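Local coordinates for PHOX (Pseudomonas fluorescens, PDB 4A9V), which hydrolyses phosphate monoesters as an alkaline phosphatase, using an iron-calcium cofactor held in a beta-propeller, at residues Tyr98-Met103 with Ala107-Lys112. Residues are numbered along the deposited sequence; the frame is centred on the assembly and turned at random.
With EDO (1,2-ethanediol), chain J.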
loop_
_atom_site.group_PDB
_atom_site.type_symbol
_atom_site.label_atom_id
_atom_site.label_comp_id
_atom_site.label_asym_id
_atom_site.label_seq_id
_atom_site.Cartn_x
_atom_site.Cartn_y
_atom_site.Cartn_z
ATOM N N TYR A 98 -4.688 -9.159 22.078
ATOM C CA TYR A 98 -5.534 -9.575 23.195
ATOM C C TYR A 98 -4.683 -10.310 24.229
ATOM O O TYR A 98 -3.761 -11.030 23.861
ATOM C CB TYR A 98 -6.633 -10.523 22.705
ATOM C CG TYR A 98 -7.460 -9.980 21.562
ATOM C CD1 TYR A 98 -8.232 -8.834 21.712
ATOM C CD2 TYR A 98 -7.473 -10.623 20.332
ATOM C CE1 TYR A 98 -9.046 -8.381 20.687
ATOM C CE2 TYR A 98 -8.300 -10.197 19.308
ATOM C CZ TYR A 98 -9.058 -9.060 19.476
ATOM O OH TYR A 98 -9.828 -8.625 18.413
ATOM N N PRO A 99 -5.097 -10.283 25.504
ATOM C CA PRO A 99 -4.341 -11.067 26.490
ATOM C C PRO A 99 -4.383 -12.558 26.184
ATOM O O PRO A 99 -3.408 -13.267 26.427
ATOM C CB PRO A 99 -5.048 -10.773 27.816
ATOM C CG PRO A 99 -5.888 -9.573 27.578
ATOM C CD PRO A 99 -6.202 -9.527 26.110
ATOM N N HIS A 100 -5.512 -13.016 25.652
ATOM C CA HIS A 100 -5.698 -14.425 25.331
ATOM C C HIS A 100 -4.945 -14.842 24.090
ATOM O O HIS A 100 -4.752 -16.039 23.859
ATOM C CB HIS A 100 -7.187 -14.764 25.199
ATOM C CG HIS A 100 -7.941 -13.883 24.230
ATOM N ND1 HIS A 100 -7.807 -13.999 22.893
ATOM C CD2 HIS A 100 -8.950 -12.944 24.442
ATOM C CE1 HIS A 100 -8.684 -13.181 22.284
ATOM N NE2 HIS A 100 -9.358 -12.509 23.231
ATOM N N GLY A 101 -4.525 -13.877 23.271
ATOM C CA GLY A 101 -3.683 -14.164 22.116
ATOM C C GLY A 101 -4.362 -14.893 20.968
ATOM O O GLY A 101 -3.682 -15.374 20.065
ATOM N N GLY A 102 -5.692 -14.945 20.974
ATOM C CA GLY A 102 -6.437 -15.700 19.968
ATOM C C GLY A 102 -7.526 -14.894 19.278
ATOM O O GLY A 102 -7.475 -13.659 19.216
ATOM N N MET A 103 -8.495 -15.605 18.712
ATOM C CA MET A 103 -9.577 -14.972 17.967
ATOM C C MET A 103 -10.406 -14.060 18.860
ATOM O O MET A 103 -10.564 -14.325 20.042
ATOM C CB MET A 103 -10.482 -16.038 17.356
ATOM C CG MET A 103 -9.785 -16.874 16.296
ATOM S SD MET A 103 -9.345 -15.877 14.863
ATOM C CE MET A 103 -8.342 -17.035 13.933
ATOM N N ALA A 107 -17.992 -8.723 21.115
ATOM C CA ALA A 107 -18.157 -7.471 20.393
ATOM C C ALA A 107 -17.057 -6.467 20.721
ATOM O O ALA A 107 -16.544 -5.797 19.828
ATOM C CB ALA A 107 -19.522 -6.869 20.684
ATOM N N GLU A 108 -16.667 -6.391 21.989
ATOM C CA GLU A 108 -15.596 -5.484 22.382
ATOM C C GLU A 108 -14.263 -5.873 21.753
ATOM O O GLU A 108 -13.526 -5.007 21.285
ATOM C CB GLU A 108 -15.483 -5.392 23.905
ATOM C CG GLU A 108 -16.350 -4.293 24.513
ATOM C CD GLU A 108 -15.909 -2.893 24.098
ATOM O OE1 GLU A 108 -14.741 -2.538 24.362
ATOM O OE2 GLU A 108 -16.756 -2.105 23.602
ATOM N N ASP A 109 -13.983 -7.172 21.649
ATOM C CA ASP A 109 -12.756 -7.598 20.964
ATOM C C ASP A 109 -12.771 -7.173 19.491
ATOM O O ASP A 109 -11.745 -6.766 18.943
ATOM C CB ASP A 109 -12.560 -9.115 21.038
ATOM C CG ASP A 109 -11.961 -9.594 22.356
ATOM O OD1 ASP A 109 -11.720 -8.773 23.272
ATOM O OD2 ASP A 109 -11.778 -10.828 22.476
ATOM N N VAL A 110 -13.919 -7.305 18.833
ATOM C CA VAL A 110 -14.025 -6.911 17.423
ATOM C C VAL A 110 -13.887 -5.395 17.245
ATOM O O VAL A 110 -13.136 -4.929 16.387
ATOM C CB VAL A 110 -15.349 -7.404 16.810
ATOM C CG1 VAL A 110 -15.540 -6.808 15.423
ATOM C CG2 VAL A 110 -15.361 -8.924 16.752
ATOM N N ARG A 111 -14.513 -4.633 18.137
ATOM C CA ARG A 111 -14.314 -3.187 18.156
ATOM C C ARG A 111 -12.841 -2.822 18.329
ATOM O O ARG A 111 -12.328 -1.908 17.681
ATOM C CB ARG A 111 -15.134 -2.579 19.286
ATOM C CG ARG A 111 -15.042 -1.069 19.356
ATOM C CD ARG A 111 -15.695 -0.549 20.616
ATOM N NE ARG A 111 -15.346 0.847 20.838
ATOM C CZ ARG A 111 -15.672 1.529 21.928
ATOM N NH1 ARG A 111 -16.330 0.935 22.914
ATOM N NH2 ARG A 111 -15.331 2.805 22.039
ATOM N N LYS A 112 -12.136 -3.566 19.174
ATOM C CA LYS A 112 -10.726 -3.308 19.434
ATOM C C LYS A 112 -9.859 -3.591 18.198
ATOM O O LYS A 112 -8.937 -2.838 17.899
ATOM C CB LYS A 112 -10.269 -4.156 20.616
ATOM C CG LYS A 112 -8.831 -3.968 21.039
ATOM C CD LYS A 112 -8.583 -4.647 22.373
ATOM C CE LYS A 112 -7.107 -4.842 22.634
ATOM N NZ LYS A 112 -6.852 -5.424 23.980
HETATM C C1 EDO J . 0.349 -11.604 25.809
HETATM O O1 EDO J . 0.808 -10.257 25.980
HETATM C C2 EDO J . -0.653 -11.671 24.656
HETATM O O2 EDO J . -1.115 -10.345 24.352
#
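With CG of Y98 set anti to its carbonyl carbon (chi1 -54°) and CG of D109 placed likewise, the phenol and the carboxylate are laid against each other, their planes 28° apart. The carboxylate stacks over one face of the ring, offset toward its rim, and CE1 of Y98 comes 3.6 Å from CG of D109. A tyrosine suits this place because it offers both a flat surface and a hydroxyl: OH of Y98 donates a hydrogen bond of 2.7 Å to the backbone O of D109, reaching it from above the carbonyl plane. H100 approaches the same carboxylate by its ring edge. Its NE2 donates to OD2 of D109 at 3.0 Å, nearly straight at 163° and close to the imidazole plane, though tilted out of that of the carboxylate. The other ring nitrogen, ND1, accepts from N of G102, so histidine serves helix and turn at once, its rotation fixed; the two bonds are consistent with a neutral imidazole carrying its hydrogen on NE2. They tie a type I beta turn, Y98 to G101, to helix 107-115, within the connection between strands 82-89 and 118-127 of a four-stranded antiparallel propeller sheet, away from the metal cofactor. P99 suits the turn's second position, and G101, closing it, takes a positive phi easily adopted without a side chain. A phenylalanine in place of Y98 would have no hydroxyl for the D109 carbonyl, and the ring would probably be less firmly held against the helix. The short carboxylate of D109 can lie on the ring and still accept, OD2 also taking N of Q105, while the long K112 passes its CD 4.1 Å from CE1 of Y98 and carries NZ to the carbonyl oxygens of G55 and L97.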